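Local coordinates for benzyl alcohol dehydrogenase (Acinetobacter calcoaceticus, PDB 1F8F), which probably oxidises benzyl alcohol and related aryl alcohols to their aldehydes, using a zinc ion and NAD in the manner of medium-chain alcohol dehydrogenases, at residues Cys44-Asp47 against Leu48-Asp52; Gly289-Gln292 against Leu293-Ala297; Ile351-Ala354 against Ala355-Ser358. One frame throughout, in Å; residues are numbered along the deposited sequence.

Contacts 1 and 2 border the same NAD molecule from different domains. Contact 1, helix 45-51 with its N-cap in the GroES-like domain, brings a zinc ligand and two residues that reach the nicotinamide ribose. Contact 2, the loop and turn after strand 283-287 of the Rossmann sheet, passes the same ribose before turning outward to the second subunit. The centres of contacts 1 and 2 lie about 15 Å apart, and the nearest atoms of contacts 1 and 2 about 6 Å. Contact 3, on helix 351-360, packs directly on contact 1: Leu48 CD2 rests 3.6 Å from Ala355 CB. The Ser358 side chain is, at the nearest atoms, about 6 Å from NAD and about 11 Å from zinc. Contacts 2 and 3 do not touch, with centres about 24 Å apart.

Contact 1: Cys44-Asp47 against Leu48-Asp52; sequences CHTD and LIVRD. With ZN (zinc ion), chain B; NAD (nicotinamide-adenine-dinucleotide), chain F; EOH (ethanol), chain G.
Ile49 packs on His45 one turn along helix 45-51, whose N-terminal end carries a ligand of the zinc that sits beside NAD and begins with a capping box formed by Cys44 and Asp47. At the N-cap, Cys44 SG accepts from Thr46 N at 3.5 Å while binding zinc, whose protein ligands are completed by His65 and Cys173. In return, Asp47 OD2 takes a weak bond from Cys44 N, and its OD1 is held by Gly64 N. Within the helix, Ile49 N donates to His45 O at 3.0 Å, whereas Val50 N reaches Thr46 O only weakly. Ile49 CG2 lies over one face of the His45 ring, 4.2 Å from its centroid, in a CH-pi contact. NAD O2D meets the ring at its edge, in plane, where its hydrogen bond with ND1 is weak. At the far end of the segment, Arg51 grips Asp52 side-on in a salt bridge, NE to OD1 and NH2 to OD2. Thr46 OG1 lies anti to the carbonyl carbon (chi1 -53°), which turns it to the ligands. That hydroxyl accepts from NAD O2D at 3.2 Å and donates to zinc-bound ethanol, probably from the crystallisation liquor, with OG1 and the ethanol O 2.6 Å apart.

Contact 2: Gly289-Gln292 against Leu293-Ala297; sequences GAPQ and LGTTA. With NAD (nicotinamide-adenine-dinucleotide), chain F.
Pro291 and Thr295 meet across the mouth of a tight turn, the proline ring laid obliquely against the branched threonine side chain. The CG corner of the ring comes 3.7 Å from Thr295 CB, and its CB is equally near that carbon. The methyl CG2 of Thr295 also touches the ring, at 3.9 Å from Pro291 CG. The threonine torsion (chi1 -55°) sets OG1 beside the backbone N and near Gln292 O, 3.1 Å from OG1, and turns CG2 against the ring. Thr295 N donates to Gln292 O at 3.1 Å and nearly straight, at 172°, although the donor is tilted 23° from the carbonyl plane. Gln292 runs extended beyond CG, carrying its amide away from the turn. Thr295 packs on Pro269 of helix 269-277, while Pro291 O accepts from Asn302 ND2 of the second subunit and the Pro291 side chain packs on Val301 of that chain. Thr296 and Ala297 then enter an antiparallel ladder with a strand of that subunit. From Gln292 to Thr295 the chain forms a type II beta turn, with Gly294 at positive phi, joining the NAD-lining Gly289 and Ala290 to an intersubunit beta sheet.

Contact 3: Ile351-Ala354 against Ala355-Ser358; sequences INQA and AIDS
Helix 351-360 is the crossover helix of a beta-alpha-beta unit, and one of its turns is bridged by Gln353 and Asp357. Gln353 NE2 donates to Asp357 OD1 at 3.1 Å, the oxygen lying close to the amide plane. The carboxylate receives this N-H on the syn side but 29° out of its plane, and the two flat groups are turned 35° against each other. Gln353 has CG anti to the backbone N (chi1 -177°) and then bends at chi2, which swings the amide along the helix toward Asp357, one turn on. The same pair is joined through the main chain, Asp357 N to Gln353 O. The other carboxylate oxygen, OD2, is bonded to Tyr346 OH, so both oxygens of Asp357 have partners. Ile356 runs CG1 alongside the preceding turn, 3.4 Å from Asn352 O, and its CG2 lies 4.0 Å from Gln353 NE2. Next to Asp357, Ser358 OG folds back to donate to Ala355 O at 2.9 Å. On the buried side Ile351 packs on Ile368 and Ala354 on Pro366, setting the helix against strand 365-369, while Tyr346 ties it to strand 343-347, the parallel neighbour of that strand.

Contact 1: Cys44-Asp47 against Leu48-Asp52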
loop_
_atom_site.group_PDB
_atom_site.type_symbol
_atom_site.label_atom_id
_atom_site.label_comp_id
_atom_site.label_asym_id
_atom_site.label_seq_id
_atom_site.Cartn_x
_atom_site.Cartn_y
_atom_site.Cartn_z
ATOM N N CYS A 44 12.992 -26.981 16.413
ATOM C CA CYS A 44 11.671 -26.548 15.961
ATOM C C CYS A 44 10.825 -27.752 15.624
ATOM O O CYS A 44 11.206 -28.819 15.153
ATOM C CB CYS A 44 11.875 -25.568 14.798
ATOM S SG CYS A 44 10.527 -25.293 13.646
ATOM N N HIS A 45 9.536 -27.575 15.800
ATOM C CA HIS A 45 8.466 -28.505 15.559
ATOM C C HIS A 45 8.620 -29.231 14.242
ATOM O O HIS A 45 8.501 -30.444 14.090
ATOM C CB HIS A 45 7.151 -27.694 15.685
ATOM C CG HIS A 45 5.993 -28.653 15.731
ATOM N ND1 HIS A 45 4.964 -28.639 14.815
ATOM C CD2 HIS A 45 5.764 -29.692 16.579
ATOM C CE1 HIS A 45 4.123 -29.622 15.097
ATOM N NE2 HIS A 45 4.590 -30.266 16.156
ATOM N N THR A 46 8.987 -28.458 13.211
ATOM C CA THR A 46 9.286 -28.926 11.891
ATOM C C THR A 46 10.372 -29.979 11.844
ATOM O O THR A 46 10.251 -30.877 10.979
ATOM C CB THR A 46 9.583 -27.744 10.942
ATOM O OG1 THR A 46 8.489 -26.798 11.003
ATOM C CG2 THR A 46 9.691 -28.269 9.524
ATOM N N ASP A 47 11.388 -29.974 12.710
ATOM C CA ASP A 47 12.375 -31.068 12.631
ATOM C C ASP A 47 11.671 -32.400 12.974
ATOM O O ASP A 47 11.908 -33.464 12.410
ATOM C CB ASP A 47 13.591 -30.864 13.511
ATOM C CG ASP A 47 14.544 -29.750 13.304
ATOM O OD1 ASP A 47 15.684 -29.847 12.773
ATOM O OD2 ASP A 47 14.202 -28.602 13.713
ATOM N N LEU A 48 10.758 -32.312 13.927
ATOM C CA LEU A 48 9.987 -33.424 14.430
ATOM C C LEU A 48 9.000 -33.999 13.446
ATOM O O LEU A 48 8.965 -35.209 13.216
ATOM C CB LEU A 48 9.284 -32.975 15.707
ATOM C CG LEU A 48 10.233 -32.627 16.872
ATOM C CD1 LEU A 48 9.422 -32.445 18.137
ATOM C CD2 LEU A 48 11.318 -33.665 16.990
ATOM N N ILE A 49 8.216 -33.115 12.809
ATOM C CA ILE A 49 7.265 -33.564 11.797
ATOM C C ILE A 49 7.999 -34.214 10.630
ATOM O O ILE A 49 7.286 -34.984 10.004
ATOM C CB ILE A 49 6.282 -32.496 11.271
ATOM C CG1 ILE A 49 7.006 -31.366 10.527
ATOM C CG2 ILE A 49 5.412 -31.889 12.353
ATOM C CD1 ILE A 49 7.407 -31.666 9.090
ATOM N N VAL A 50 9.258 -34.000 10.301
ATOM C CA VAL A 50 9.996 -34.608 9.207
ATOM C C VAL A 50 10.538 -35.999 9.516
ATOM O O VAL A 50 10.783 -36.868 8.676
ATOM C CB VAL A 50 11.179 -33.674 8.860
ATOM C CG1 VAL A 50 12.277 -34.235 7.971
ATOM C CG2 VAL A 50 10.629 -32.405 8.202
ATOM N N ARG A 51 10.757 -36.243 10.798
ATOM C CA ARG A 51 11.248 -37.503 11.348
ATOM C C ARG A 51 10.108 -38.531 11.289
ATOM O O ARG A 51 10.228 -39.620 10.740
ATOM C CB ARG A 51 11.740 -37.153 12.753
ATOM C CG ARG A 51 11.994 -38.324 13.664
ATOM C CD ARG A 51 11.765 -38.097 15.139
ATOM N NE ARG A 51 10.400 -37.711 15.466
ATOM C CZ ARG A 51 9.999 -37.217 16.630
ATOM N NH1 ARG A 51 10.900 -36.979 17.584
ATOM N NH2 ARG A 51 8.739 -36.878 16.851
ATOM N N ASP A 52 8.933 -38.009 11.644
ATOM C CA ASP A 52 7.685 -38.743 11.601
ATOM C C ASP A 52 7.076 -38.782 10.208
ATOM O O ASP A 52 5.966 -39.261 9.976
ATOM C CB ASP A 52 6.669 -38.127 12.560
ATOM C CG ASP A 52 7.115 -38.128 14.010
ATOM O OD1 ASP A 52 8.162 -38.737 14.300
ATOM O OD2 ASP A 52 6.387 -37.498 14.811
HETATM ZN ZN ZN B . 11.194 -24.062 11.678
HETATM P PA NAD F . 4.916 -25.153 19.607
HETATM O O1A NAD F . 6.014 -24.538 20.417
HETATM O O2A NAD F . 4.624 -26.578 19.818
HETATM O O5B NAD F . 3.615 -24.246 19.660
HETATM C C5B NAD F . 2.250 -24.486 19.239
HETATM C C4B NAD F . 1.281 -24.284 20.394
HETATM O O4B NAD F . -0.067 -24.664 19.956
HETATM C C3B NAD F . 1.547 -25.084 21.681
HETATM O O3B NAD F . 1.856 -24.238 22.781
HETATM C C2B NAD F . 0.259 -25.845 21.982
HETATM O O2B NAD F . -0.146 -25.843 23.357
HETATM C C1B NAD F . -0.759 -25.078 21.120
HETATM N N9A NAD F . -1.929 -25.853 20.722
HETATM C C8A NAD F . -1.986 -27.063 20.080
HETATM N N7A NAD F . -3.234 -27.481 19.868
HETATM C C5A NAD F . -4.017 -26.483 20.422
HETATM C C6A NAD F . -5.410 -26.321 20.534
HETATM N N6A NAD F . -6.323 -27.172 20.073
HETATM N N1A NAD F . -5.861 -25.191 21.135
HETATM C C2A NAD F . -4.949 -24.290 21.618
HETATM N N3A NAD F . -3.652 -24.348 21.560
HETATM C C4A NAD F . -3.238 -25.477 20.957
HETATM O O3 NAD F . 5.341 -24.919 18.050
HETATM P PN NAD F . 6.045 -23.620 17.451
HETATM O O1N NAD F . 5.485 -22.395 18.052
HETATM O O2N NAD F . 7.501 -23.745 17.610
HETATM O O5D NAD F . 5.605 -23.799 15.895
HETATM C C5D NAD F . 4.277 -23.415 15.501
HETATM C C4D NAD F . 3.805 -23.999 14.219
HETATM O O4D NAD F . 4.224 -23.217 13.055
HETATM C C3D NAD F . 4.021 -25.472 13.851
HETATM O O3D NAD F . 2.936 -25.895 13.004
HETATM C C2D NAD F . 5.262 -25.340 12.957
HETATM O O2D NAD F . 5.560 -26.499 12.194
HETATM C C1D NAD F . 4.729 -24.174 12.110
HETATM N N1N NAD F . 5.828 -23.480 11.447
HETATM C C2N NAD F . 5.501 -22.798 10.320
HETATM C C3N NAD F . 6.493 -22.076 9.682
HETATM C C7N NAD F . 6.231 -21.233 8.385
HETATM O O7N NAD F . 7.168 -20.642 7.853
HETATM N N7N NAD F . 4.921 -21.229 7.946
HETATM C C4N NAD F . 7.815 -22.021 10.214
HETATM C C5N NAD F . 7.820 -22.268 11.604
HETATM C C6N NAD F . 6.880 -23.006 12.292
HETATM C C1 EOH G . 9.565 -24.044 8.715
HETATM C C2 EOH G . 8.431 -24.278 7.808
HETATM O O EOH G . 9.548 -24.635 10.015
#

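Contact 2: Gly289-Gln292 against Leu293-Ala297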
loop_
_atom_site.group_PDB
_atom_site.type_symbol
_atom_site.label_atom_id
_atom_site.label_comp_id
_atom_site.label_asym_id
_atom_site.label_seq_id
_atom_site.Cartn_x
_atom_site.Cartn_y
_atom_site.Cartn_z
ATOM N N GLY A 289 0.556 -21.954 10.961
ATOM C CA GLY A 289 0.615 -23.353 11.412
ATOM C C GLY A 289 0.036 -24.269 10.326
ATOM O O GLY A 289 -0.922 -23.933 9.646
ATOM N N ALA A 290 0.502 -25.467 10.179
ATOM C CA ALA A 290 0.083 -26.439 9.203
ATOM C C ALA A 290 -0.399 -27.799 9.685
ATOM O O ALA A 290 0.275 -28.483 10.452
ATOM C CB ALA A 290 1.418 -26.784 8.470
ATOM N N PRO A 291 -1.454 -28.320 9.098
ATOM C CA PRO A 291 -1.909 -29.680 9.371
ATOM C C PRO A 291 -1.198 -30.667 8.433
ATOM O O PRO A 291 -0.371 -30.305 7.588
ATOM C CB PRO A 291 -3.389 -29.569 9.075
ATOM C CG PRO A 291 -3.581 -28.438 8.123
ATOM C CD PRO A 291 -2.361 -27.564 8.214
ATOM N N GLN A 292 -1.538 -31.942 8.429
ATOM C CA GLN A 292 -1.001 -32.918 7.498
ATOM C C GLN A 292 -1.216 -32.483 6.045
ATOM O O GLN A 292 -2.246 -31.893 5.687
ATOM C CB GLN A 292 -1.683 -34.283 7.708
ATOM C CG GLN A 292 -1.288 -35.018 8.991
ATOM C CD GLN A 292 -1.893 -36.413 9.124
ATOM O OE1 GLN A 292 -2.548 -36.780 10.108
ATOM N NE2 GLN A 292 -1.717 -37.280 8.124
ATOM N N LEU A 293 -0.282 -32.815 5.172
ATOM C CA LEU A 293 -0.410 -32.552 3.744
ATOM C C LEU A 293 -1.803 -33.040 3.351
ATOM O O LEU A 293 -2.448 -33.922 3.921
ATOM C CB LEU A 293 0.676 -33.138 2.872
ATOM C CG LEU A 293 2.007 -32.389 2.772
ATOM C CD1 LEU A 293 2.836 -32.948 1.626
ATOM C CD2 LEU A 293 1.801 -30.891 2.594
ATOM N N GLY A 294 -2.434 -32.240 2.500
ATOM C CA GLY A 294 -3.806 -32.419 2.072
ATOM C C GLY A 294 -4.939 -31.985 2.923
ATOM O O GLY A 294 -6.046 -31.894 2.335
ATOM N N THR A 295 -4.896 -31.616 4.196
ATOM C CA THR A 295 -6.034 -31.186 5.011
ATOM C C THR A 295 -6.641 -29.847 4.605
ATOM O O THR A 295 -5.936 -28.912 4.224
ATOM C CB THR A 295 -5.611 -31.045 6.501
ATOM O OG1 THR A 295 -5.016 -32.262 6.996
ATOM C CG2 THR A 295 -6.770 -30.625 7.370
ATOM N N THR A 296 -7.959 -29.736 4.748
ATOM C CA THR A 296 -8.621 -28.481 4.452
ATOM C C THR A 296 -9.225 -27.902 5.736
ATOM O O THR A 296 -9.395 -28.538 6.779
ATOM C CB THR A 296 -9.782 -28.618 3.446
ATOM O OG1 THR A 296 -10.801 -29.386 4.116
ATOM C CG2 THR A 296 -9.460 -29.253 2.112
ATOM N N ALA A 297 -9.618 -26.634 5.679
ATOM C CA ALA A 297 -10.331 -25.982 6.791
ATOM C C ALA A 297 -11.539 -25.247 6.203
ATOM O O ALA A 297 -11.590 -24.975 5.005
ATOM C CB ALA A 297 -9.455 -25.036 7.594
HETATM P PA NAD F . 4.916 -25.153 19.607
HETATM O O1A NAD F . 6.014 -24.538 20.417
HETATM O O2A NAD F . 4.624 -26.578 19.818
HETATM O O5B NAD F . 3.615 -24.246 19.660
HETATM C C5B NAD F . 2.250 -24.486 19.239
HETATM C C4B NAD F . 1.281 -24.284 20.394
HETATM O O4B NAD F . -0.067 -24.664 19.956
HETATM C C3B NAD F . 1.547 -25.084 21.681
HETATM O O3B NAD F . 1.856 -24.238 22.781
HETATM C C2B NAD F . 0.259 -25.845 21.982
HETATM O O2B NAD F . -0.146 -25.843 23.357
HETATM C C1B NAD F . -0.759 -25.078 21.120
HETATM N N9A NAD F . -1.929 -25.853 20.722
HETATM C C8A NAD F . -1.986 -27.063 20.080
HETATM N N7A NAD F . -3.234 -27.481 19.868
HETATM C C5A NAD F . -4.017 -26.483 20.422
HETATM C C6A NAD F . -5.410 -26.321 20.534
HETATM N N6A NAD F . -6.323 -27.172 20.073
HETATM N N1A NAD F . -5.861 -25.191 21.135
HETATM C C2A NAD F . -4.949 -24.290 21.618
HETATM N N3A NAD F . -3.652 -24.348 21.560
HETATM C C4A NAD F . -3.238 -25.477 20.957
HETATM O O3 NAD F . 5.341 -24.919 18.050
HETATM P PN NAD F . 6.045 -23.620 17.451
HETATM O O1N NAD F . 5.485 -22.395 18.052
HETATM O O2N NAD F . 7.501 -23.745 17.610
HETATM O O5D NAD F . 5.605 -23.799 15.895
HETATM C C5D NAD F . 4.277 -23.415 15.501
HETATM C C4D NAD F . 3.805 -23.999 14.219
HETATM O O4D NAD F . 4.224 -23.217 13.055
HETATM C C3D NAD F . 4.021 -25.472 13.851
HETATM O O3D NAD F . 2.936 -25.895 13.004
HETATM C C2D NAD F . 5.262 -25.340 12.957
HETATM O O2D NAD F . 5.560 -26.499 12.194
HETATM C C1D NAD F . 4.729 -24.174 12.110
HETATM N N1N NAD F . 5.828 -23.480 11.447
HETATM C C2N NAD F . 5.501 -22.798 10.320
HETATM C C3N NAD F . 6.493 -22.076 9.682
HETATM C C7N NAD F . 6.231 -21.233 8.385
HETATM O O7N NAD F . 7.168 -20.642 7.853
HETATM N N7N NAD F . 4.921 -21.229 7.946
HETATM C C4N NAD F . 7.815 -22.021 10.214
HETATM C C5N NAD F . 7.820 -22.268 11.604
HETATM C C6N NAD F . 6.880 -23.006 12.292
#

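Contact 3: Ile351-Ala354 against Ala355-Ser358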
loop_
_atom_site.group_PDB
_atom_site.type_symbol
_atom_site.label_atom_id
_atom_site.label_comp_id
_atom_site.label_asym_id
_atom_site.label_seq_id
_atom_site.Cartn_x
_atom_site.Cartn_y
_atom_site.Cartn_z
ATOM N N ILE A 351 19.813 -34.341 22.909
ATOM C CA ILE A 351 18.970 -33.912 21.798
ATOM C C ILE A 351 17.658 -34.666 21.740
ATOM O O ILE A 351 16.641 -33.957 21.606
ATOM C CB ILE A 351 19.774 -33.888 20.491
ATOM C CG1 ILE A 351 18.967 -33.148 19.402
ATOM C CG2 ILE A 351 20.097 -35.321 20.059
ATOM C CD1 ILE A 351 19.564 -33.220 18.010
ATOM N N ASN A 352 17.542 -35.964 21.948
ATOM C CA ASN A 352 16.275 -36.684 22.050
ATOM C C ASN A 352 15.323 -36.243 23.160
ATOM O O ASN A 352 14.102 -36.373 23.044
ATOM C CB ASN A 352 16.514 -38.189 22.304
ATOM C CG ASN A 352 16.954 -38.765 20.967
ATOM O OD1 ASN A 352 16.144 -38.699 20.014
ATOM N ND2 ASN A 352 18.210 -39.212 21.010
ATOM N N GLN A 353 15.849 -35.752 24.275
ATOM C CA GLN A 353 15.118 -35.204 25.391
ATOM C C GLN A 353 14.614 -33.785 25.063
ATOM O O GLN A 353 13.568 -33.372 25.527
ATOM C CB GLN A 353 15.968 -35.037 26.660
ATOM C CG GLN A 353 15.125 -34.522 27.828
ATOM C CD GLN A 353 14.379 -35.639 28.519
ATOM O OE1 GLN A 353 15.082 -36.570 28.916
ATOM N NE2 GLN A 353 13.070 -35.544 28.680
ATOM N N ALA A 354 15.363 -33.097 24.200
ATOM C CA ALA A 354 14.902 -31.768 23.789
ATOM C C ALA A 354 13.613 -31.947 22.969
ATOM O O ALA A 354 12.664 -31.187 23.206
ATOM C CB ALA A 354 15.993 -30.999 23.080
ATOM N N ALA A 355 13.507 -32.947 22.114
ATOM C CA ALA A 355 12.256 -33.169 21.397
ATOM C C ALA A 355 11.070 -33.408 22.334
ATOM O O ALA A 355 10.039 -32.716 22.217
ATOM C CB ALA A 355 12.364 -34.290 20.393
ATOM N N ILE A 356 11.196 -34.309 23.281
ATOM C CA ILE A 356 10.175 -34.659 24.243
ATOM C C ILE A 356 9.640 -33.478 25.016
ATOM O O ILE A 356 8.429 -33.252 25.147
ATOM C CB ILE A 356 10.748 -35.717 25.232
ATOM C CG1 ILE A 356 11.058 -37.008 24.474
ATOM C CG2 ILE A 356 9.814 -35.994 26.389
ATOM C CD1 ILE A 356 11.807 -38.074 25.240
ATOM N N ASP A 357 10.520 -32.676 25.598
ATOM C CA ASP A 357 10.092 -31.509 26.346
ATOM C C ASP A 357 9.297 -30.525 25.483
ATOM O O ASP A 357 8.380 -29.892 26.012
ATOM C CB ASP A 357 11.290 -30.856 27.012
ATOM C CG ASP A 357 12.050 -31.769 27.974
ATOM O OD1 ASP A 357 11.586 -32.870 28.304
ATOM O OD2 ASP A 357 13.149 -31.367 28.387
ATOM N N SER A 358 9.632 -30.314 24.210
ATOM C CA SER A 358 8.859 -29.350 23.414
ATOM C C SER A 358 7.480 -29.946 23.131
ATOM O O SER A 358 6.467 -29.279 23.374
ATOM C CB SER A 358 9.590 -28.877 22.168
ATOM O OG SER A 358 10.119 -29.952 21.432
#